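Local coordinates for protein glucokinase (Streptomyces griseus, PDB 3VGL) that probably catalyses the ATP-dependent phosphorylation of D-glucose to D-glucose 6-phosphate, as a glucokinase of the ROK family, at residues Leu3-Asp8 with Ala49-Gly54; Leu144-Phe149 with Ala307-Gln312. All blocks are in the same frame, centred on the assembly; numbering follows the deposited sequence.

Interaction 1: residues Leu3-Asp8 with Ala49-Gly54; sequences LTIGVD and AGASEG
Ile5 meets Ala51 and Ser52 where the first strand of an actin-like ATPase fold packs against the helix laid over its sheet. Strand 3-9 is the middle strand of the five-stranded mixed sheet, between the antiparallel strand 13-19 and the parallel strand 57-64, and helix 37-52 precedes the latter in the chain. The contact is small, about 109 Å² summed over both segments, and rests on one side chain of the strand. Ile5 reaches out end-on with CD1, which comes to 3.4 Å from CB of Ala51, a tight spacing for two methyl groups. Ile5 CD1 also lies 3.3 Å from Ser52 OG, so the last turn of the helix offers the isoleucine both a methyl and a hydroxyl.

The branching of Ile5 explains this reach: CG1 lies anti to the carbonyl carbon, beside the backbone N (chi1 -77°), while CG2 takes the position anti to N. Further along, chi2 of -100° departs from a staggered value, a mild strain that accompanies the close fit of the terminal methyl.

Beyond this first shell, Val18 and Val57 from the two adjoining strands also touch Ile5, extending the apolar layer between sheet and helix. Backbone bonds to Ala59 and Gly61 fix Ile5 in the sheet, and Ala51 O accepts a bond from Ser27 OG. The hydroxyl of Ser52 is turned back to its own helix, where OG hydrogen-bonds to Val48 O, and the same Ser52 OG lies 3.5 Å from Ile5 CG1.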
ATOM      1  N   LEU A   3      47.135   9.971 -14.968  1.00 31.63           N
ATOM      2  CA  LEU A   3      45.820  10.601 -14.890  1.00 28.99           C
ATOM      3  C   LEU A   3      44.829   9.904 -15.800  1.00 27.88           C
ATOM      4  O   LEU A   3      45.163   9.497 -16.909  1.00 28.29           O
ATOM      5  CB  LEU A   3      45.916  12.065 -15.314  1.00 29.35           C
ATOM      6  CG  LEU A   3      46.969  12.905 -14.586  1.00 27.82           C
ATOM      7  CD1 LEU A   3      46.993  14.269 -15.225  1.00 28.59           C
ATOM      8  CD2 LEU A   3      46.649  13.024 -13.126  1.00 27.71           C
ATOM      9  N   THR A   4      43.601   9.769 -15.314  1.00 25.91           N
ATOM     10  CA  THR A   4      42.491   9.292 -16.137  1.00 25.57           C
ATOM     11  C   THR A   4      41.380  10.324 -16.087  1.00 24.26           C
ATOM     12  O   THR A   4      41.421  11.251 -15.270  1.00 24.80           O
ATOM     13  CB  THR A   4      41.949   7.953 -15.600  1.00 24.90           C
ATOM     14  OG1 THR A   4      41.609   8.127 -14.222  1.00 26.74           O
ATOM     15  CG2 THR A   4      43.012   6.867 -15.734  1.00 26.22           C
ATOM     16  N   ILE A   5      40.395  10.176 -16.967  1.00 23.40           N
ATOM     17  CA  ILE A   5      39.215  11.014 -16.935  1.00 22.96           C
ATOM     18  C   ILE A   5      38.052  10.186 -16.425  1.00 22.03           C
ATOM     19  O   ILE A   5      37.907   9.043 -16.821  1.00 22.15           O
ATOM     20  CB  ILE A   5      38.873  11.551 -18.359  1.00 23.68           C
ATOM     21  CG1 ILE A   5      39.809  12.703 -18.731  1.00 28.36           C
ATOM     22  CG2 ILE A   5      37.389  11.982 -18.457  1.00 25.57           C
ATOM     23  CD1 ILE A   5      39.204  14.087 -18.537  1.00 32.32           C
ATOM     24  N   GLY A   6      37.264  10.757 -15.517  1.00 20.00           N
ATOM     25  CA  GLY A   6      35.967  10.154 -15.153  1.00 18.84           C
ATOM     26  C   GLY A   6      34.847  10.974 -15.776  1.00 18.50           C
ATOM     27  O   GLY A   6      34.910  12.205 -15.794  1.00 17.87           O
ATOM     28  N   VAL A   7      33.814  10.298 -16.304  1.00 18.16           N
ATOM     29  CA  VAL A   7      32.638  10.966 -16.864  1.00 18.79           C
ATOM     30  C   VAL A   7      31.382  10.371 -16.225  1.00 18.78           C
ATOM     31  O   VAL A   7      31.128   9.170 -16.372  1.00 20.75           O
ATOM     32  CB  VAL A   7      32.516  10.768 -18.412  1.00 18.87           C
ATOM     33  CG1 VAL A   7      31.378  11.640 -18.992  1.00 20.47           C
ATOM     34  CG2 VAL A   7      33.833  11.087 -19.109  1.00 20.68           C
ATOM     35  N   ASP A   8      30.616  11.190 -15.506  1.00 17.44           N
ATOM     36  CA  ASP A   8      29.383  10.707 -14.868  1.00 17.51           C
ATOM     37  C   ASP A   8      28.241  11.165 -15.747  1.00 17.54           C
ATOM     38  O   ASP A   8      28.048  12.370 -15.946  1.00 17.82           O
ATOM     39  CB  ASP A   8      29.278  11.301 -13.446  1.00 17.61           C
ATOM     40  CG  ASP A   8      28.066  10.778 -12.672  1.00 20.05           C
ATOM     41  OD1 ASP A   8      26.932  10.783 -13.213  1.00 23.82           O
ATOM     42  OD2 ASP A   8      28.254  10.362 -11.507  1.00 24.94           O
ATOM     43  N   ALA A  49      37.000  16.037 -23.981  1.00 25.05           N
ATOM     44  CA  ALA A  49      37.873  17.079 -24.551  1.00 26.40           C
ATOM     45  C   ALA A  49      38.050  18.282 -23.610  1.00 26.66           C
ATOM     46  O   ALA A  49      39.181  18.754 -23.376  1.00 27.32           O
ATOM     47  CB  ALA A  49      37.349  17.517 -25.916  1.00 26.48           C
ATOM     48  N   GLY A  50      36.935  18.758 -23.053  1.00 25.90           N
ATOM     49  CA  GLY A  50      36.958  19.891 -22.123  1.00 25.76           C
ATOM     50  C   GLY A  50      37.708  19.613 -20.835  1.00 25.40           C
ATOM     51  O   GLY A  50      38.541  20.413 -20.399  1.00 26.79           O
ATOM     52  N   ALA A  51      37.423  18.476 -20.204  1.00 23.83           N
ATOM     53  CA  ALA A  51      38.097  18.127 -18.948  1.00 23.24           C
ATOM     54  C   ALA A  51      39.595  17.821 -19.157  1.00 23.85           C
ATOM     55  O   ALA A  51      40.419  18.054 -18.269  1.00 24.98           O
ATOM     56  CB  ALA A  51      37.399  16.956 -18.306  1.00 22.71           C
ATOM     57  N   SER A  52      39.934  17.348 -20.359  1.00 24.09           N
ATOM     58  CA  SER A  52      41.292  16.894 -20.652  1.00 25.87           C
ATOM     59  C   SER A  52      42.241  18.047 -20.946  1.00 25.72           C
ATOM     60  O   SER A  52      43.441  17.831 -20.957  1.00 26.51           O
ATOM     61  CB  SER A  52      41.301  15.917 -21.834  1.00 26.56           C
ATOM     62  OG  SER A  52      40.688  14.691 -21.435  1.00 30.60           O
ATOM     63  N   GLU A  53      41.708  19.248 -21.196  1.00 25.48           N
ATOM     64  CA  GLU A  53      42.547  20.433 -21.523  1.00 26.21           C
ATOM     65  C   GLU A  53      43.697  20.585 -20.552  1.00 25.93           C
ATOM     66  O   GLU A  53      43.473  20.723 -19.355  1.00 25.24           O
ATOM     67  CB  GLU A  53      41.704  21.726 -21.536  1.00 27.09           C
ATOM     68  CG  GLU A  53      42.461  23.012 -21.907  1.00 31.60           C
ATOM     69  CD  GLU A  53      41.562  24.260 -21.990  1.00 35.10           C
ATOM     70  OE1 GLU A  53      40.338  24.139 -21.723  1.00 35.78           O
ATOM     71  OE2 GLU A  53      42.085  25.359 -22.315  1.00 35.52           O
ATOM     72  N   GLY A  54      44.926  20.577 -21.078  1.00 25.90           N
ATOM     73  CA  GLY A  54      46.127  20.735 -20.264  1.00 26.50           C
ATOM     74  C   GLY A  54      46.717  19.490 -19.643  1.00 26.83           C
ATOM     75  O   GLY A  54      47.780  19.559 -19.015  1.00 26.12           O
TER

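Interaction 2: residues Leu144-Phe149 with Ala307-Gln312; sequences LRRGRF and ADLARQ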
ATOM      1  N   LEU A 144      33.928  -4.064  -4.928  1.00 22.33           N
ATOM      2  CA  LEU A 144      32.675  -3.696  -5.599  1.00 21.36           C
ATOM      3  C   LEU A 144      31.982  -4.950  -6.132  1.00 21.53           C
ATOM      4  O   LEU A 144      32.618  -5.807  -6.764  1.00 23.09           O
ATOM      5  CB  LEU A 144      32.988  -2.705  -6.732  1.00 21.27           C
ATOM      6  CG  LEU A 144      31.814  -2.094  -7.496  1.00 21.64           C
ATOM      7  CD1 LEU A 144      30.900  -1.251  -6.591  1.00 21.28           C
ATOM      8  CD2 LEU A 144      32.353  -1.258  -8.672  1.00 20.38           C
ATOM      9  N   ARG A 145      30.677  -5.077  -5.853  1.00 19.98           N
ATOM     10  CA  ARG A 145      29.928  -6.248  -6.284  1.00 20.04           C
ATOM     11  C   ARG A 145      28.864  -5.891  -7.314  1.00 19.61           C
ATOM     12  O   ARG A 145      27.876  -5.222  -7.003  1.00 19.65           O
ATOM     13  CB  ARG A 145      29.266  -6.949  -5.094  1.00 19.64           C
ATOM     14  CG  ARG A 145      30.208  -7.266  -3.938  1.00 20.30           C
ATOM     15  CD  ARG A 145      31.272  -8.289  -4.328  1.00 22.56           C
ATOM     16  NE  ARG A 145      32.192  -8.502  -3.219  1.00 22.16           N
ATOM     17  CZ  ARG A 145      33.065  -9.506  -3.153  1.00 25.64           C
ATOM     18  NH1 ARG A 145      33.121 -10.417  -4.112  1.00 26.39           N
ATOM     19  NH2 ARG A 145      33.869  -9.609  -2.103  1.00 27.59           N
ATOM     20  N   ARG A 146      29.066  -6.379  -8.529  1.00 20.01           N
ATOM     21  CA  ARG A 146      28.193  -6.068  -9.657  1.00 19.24           C
ATOM     22  C   ARG A 146      27.193  -7.186  -9.963  1.00 18.71           C
ATOM     23  O   ARG A 146      26.294  -7.008 -10.783  1.00 18.48           O
ATOM     24  CB  ARG A 146      29.044  -5.738 -10.907  1.00 19.41           C
ATOM     25  CG  ARG A 146      30.028  -4.587 -10.707  1.00 21.10           C
ATOM     26  CD  ARG A 146      30.976  -4.562 -11.881  1.00 22.18           C
ATOM     27  NE  ARG A 146      32.126  -3.674 -11.704  1.00 21.82           N
ATOM     28  CZ  ARG A 146      33.252  -3.999 -11.073  1.00 24.28           C
ATOM     29  NH1 ARG A 146      33.397  -5.199 -10.503  1.00 23.41           N
ATOM     30  NH2 ARG A 146      34.238  -3.113 -11.014  1.00 25.00           N
ATOM     31  N   GLY A 147      27.354  -8.338  -9.308  1.00 19.32           N
ATOM     32  CA  GLY A 147      26.496  -9.498  -9.513  1.00 20.21           C
ATOM     33  C   GLY A 147      26.840 -10.319 -10.746  1.00 21.01           C
ATOM     34  O   GLY A 147      27.763  -9.973 -11.496  1.00 21.49           O
ATOM     35  N   ARG A 148      26.093 -11.395 -10.960  1.00 20.47           N
ATOM     36  CA  ARG A 148      26.366 -12.338 -12.056  1.00 21.58           C
ATOM     37  C   ARG A 148      26.256 -11.709 -13.447  1.00 21.81           C
ATOM     38  O   ARG A 148      27.057 -12.021 -14.354  1.00 23.11           O
ATOM     39  CB  ARG A 148      25.461 -13.562 -11.924  1.00 22.45           C
ATOM     40  CG  ARG A 148      25.371 -14.437 -13.156  1.00 22.65           C
ATOM     41  CD  ARG A 148      26.683 -15.187 -13.452  1.00 25.72           C
ATOM     42  NE  ARG A 148      26.539 -16.022 -14.639  1.00 27.62           N
ATOM     43  CZ  ARG A 148      26.657 -15.581 -15.888  1.00 27.80           C
ATOM     44  NH1 ARG A 148      26.921 -14.303 -16.132  1.00 27.68           N
ATOM     45  NH2 ARG A 148      26.494 -16.433 -16.894  1.00 28.27           N
ATOM     46  N   PHE A 149      25.275 -10.828 -13.615  1.00 20.90           N
ATOM     47  CA  PHE A 149      25.003 -10.231 -14.912  1.00 21.17           C
ATOM     48  C   PHE A 149      25.356  -8.755 -14.976  1.00 20.99           C
ATOM     49  O   PHE A 149      25.061  -8.088 -15.974  1.00 22.11           O
ATOM     50  CB  PHE A 149      23.556 -10.497 -15.331  1.00 21.10           C
ATOM     51  CG  PHE A 149      23.198 -11.960 -15.354  1.00 20.75           C
ATOM     52  CD1 PHE A 149      23.691 -12.802 -16.359  1.00 22.14           C
ATOM     53  CD2 PHE A 149      22.365 -12.500 -14.378  1.00 22.35           C
ATOM     54  CE1 PHE A 149      23.349 -14.139 -16.374  1.00 24.77           C
ATOM     55  CE2 PHE A 149      22.029 -13.855 -14.389  1.00 23.53           C
ATOM     56  CZ  PHE A 149      22.516 -14.676 -15.390  1.00 25.52           C
ATOM     57  N   ALA A 307      36.706   7.285 -12.833  1.00 20.80           N
ATOM     58  CA  ALA A 307      38.117   7.549 -13.188  1.00 21.74           C
ATOM     59  C   ALA A 307      39.011   6.479 -12.577  1.00 23.01           C
ATOM     60  O   ALA A 307      39.894   5.936 -13.250  1.00 24.46           O
ATOM     61  CB  ALA A 307      38.545   8.928 -12.714  1.00 22.31           C
ATOM     62  N   ASP A 308      38.787   6.165 -11.301  1.00 22.99           N
ATOM     63  CA  ASP A 308      39.653   5.210 -10.640  1.00 24.36           C
ATOM     64  C   ASP A 308      39.420   3.800 -11.160  1.00 25.29           C
ATOM     65  O   ASP A 308      40.360   3.032 -11.278  1.00 26.16           O
ATOM     66  CB  ASP A 308      39.529   5.273  -9.120  1.00 24.76           C
ATOM     67  CG  ASP A 308      40.639   4.519  -8.421  1.00 24.93           C
ATOM     68  OD1 ASP A 308      41.815   4.984  -8.433  1.00 26.20           O
ATOM     69  OD2 ASP A 308      40.362   3.443  -7.874  1.00 26.32           O
ATOM     70  N   LEU A 309      38.164   3.457 -11.480  1.00 25.85           N
ATOM     71  CA  LEU A 309      37.876   2.143 -12.052  1.00 27.36           C
ATOM     72  C   LEU A 309      38.508   1.977 -13.450  1.00 29.49           C
ATOM     73  O   LEU A 309      38.848   0.865 -13.850  1.00 31.33           O
ATOM     74  CB  LEU A 309      36.356   1.852 -12.056  1.00 25.99           C
ATOM     75  CG  LEU A 309      35.746   1.577 -10.672  1.00 26.11           C
ATOM     76  CD1 LEU A 309      34.230   1.692 -10.715  1.00 24.03           C
ATOM     77  CD2 LEU A 309      36.142   0.203 -10.111  1.00 26.08           C
ATOM     78  N   ALA A 310      38.684   3.081 -14.171  1.00 30.55           N
ATOM     79  CA  ALA A 310      39.374   3.046 -15.464  1.00 32.67           C
ATOM     80  C   ALA A 310      40.853   2.727 -15.263  1.00 35.12           C
ATOM     81  O   ALA A 310      41.441   1.992 -16.052  1.00 36.25           O
ATOM     82  CB  ALA A 310      39.207   4.367 -16.209  1.00 31.47           C
ATOM     83  N   ARG A 311      41.432   3.280 -14.196  1.00 37.26           N
ATOM     84  CA  ARG A 311      42.865   3.133 -13.890  1.00 40.43           C
ATOM     85  C   ARG A 311      43.204   1.702 -13.485  1.00 42.57           C
ATOM     86  O   ARG A 311      44.312   1.233 -13.734  1.00 44.02           O
ATOM     87  CB  ARG A 311      43.256   4.113 -12.783  1.00 40.18           C
ATOM     88  CG  ARG A 311      44.738   4.226 -12.466  1.00 42.37           C
ATOM     89  CD  ARG A 311      45.038   5.638 -11.956  1.00 44.22           C
ATOM     90  NE  ARG A 311      43.995   6.065 -11.028  1.00 43.27           N
ATOM     91  CZ  ARG A 311      43.531   7.307 -10.911  1.00 42.39           C
ATOM     92  NH1 ARG A 311      44.030   8.295 -11.666  1.00 38.91           N
ATOM     93  NH2 ARG A 311      42.550   7.550 -10.035  1.00 38.76           N
ATOM     94  N   GLN A 312      42.247   1.014 -12.865  1.00 44.33           N
ATOM     95  CA  GLN A 312      42.397  -0.407 -12.555  1.00 46.96           C
ATOM     96  C   GLN A 312      41.908  -1.326 -13.691  1.00 47.88           C
ATOM     97  O   GLN A 312      41.472  -2.458 -13.448  1.00 48.98           O
ATOM     98  CB  GLN A 312      41.717  -0.749 -11.221  1.00 46.97           C
ATOM     99  CG  GLN A 312      42.665  -0.654 -10.016  1.00 50.06           C
ATOM    100  CD  GLN A 312      42.496   0.629  -9.223  1.00 51.22           C
ATOM    101  OE1 GLN A 312      41.498   0.806  -8.526  1.00 52.27           O
ATOM    102  NE2 GLN A 312      43.484   1.521  -9.306  1.00 51.97           N
TER
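A chi1 of -175° sets Leu144 CG opposite the backbone N and directs CD2 toward Leu309, whose own CG sits beside the backbone N, anti to the carbonyl carbon. The two leucines cross at about a right angle and meet through single methyls, Leu144 CD2 and Leu309 CD1, 4.0 Å apart. Arg146 approaches from the same loop with its chain extended from CG to NE. It runs past Leu309 in the opposite sense, and its NH2 ends 3.9 Å from Leu309 CD2, which lies at the guanidinium edge, near its plane. Leu144 CD2 sits over one face of that group, 3.4 Å from its plane and nearer the border than the middle.

Glu103, on strand 100-104, forms a salt bridge with Arg146 NE and also touches Leu309; Trp111 of helix 105-116 packs on Leu309 as well. On helix 301-311, Arg311 NH2 makes a salt bridge to Asp308 OD1 at 3.1 Å; the carboxylate oxygen uses its anti lone pair and lies in the plane of the guanidinium. Asp308 OD2 engages Arg115 and Trp111. Farther along the loop, Phe149 N hydrogen-bonds to Asp252 of the second subunit.

Across the loop-helix contact itself, then, the touching groups are methyls and the edge of a guanidinium whose NE is salt-bridged to Glu103, which probably offsets part of its charge. Van der Waals contact alone joins the two segments, while the arginine's directional bond goes to strand 100-104.

Overall arrangement
The centres of interactions 1 and 2 lie 19 Å apart, and along the chain the first closes before the second opens. They are joined through strand 3-9, which meets helix 37-52 in interaction 1 and helix 301-311, the helical partner of interaction 2, through other residues: Thr4 OG1 probably hydrogen-bonds to Ala307 O (2.9 Å), and CB of Ala307 packs near Gly6 N. The last helix of the chain thus returns to the N-terminal sheet, while Leu144-Phe149 leads on from strand 143-144 at the edge of the second five-stranded sheet. Interaction 1 therefore holds a helix against its own sheet, whereas interaction 2 links the two halves of the actin-like fold.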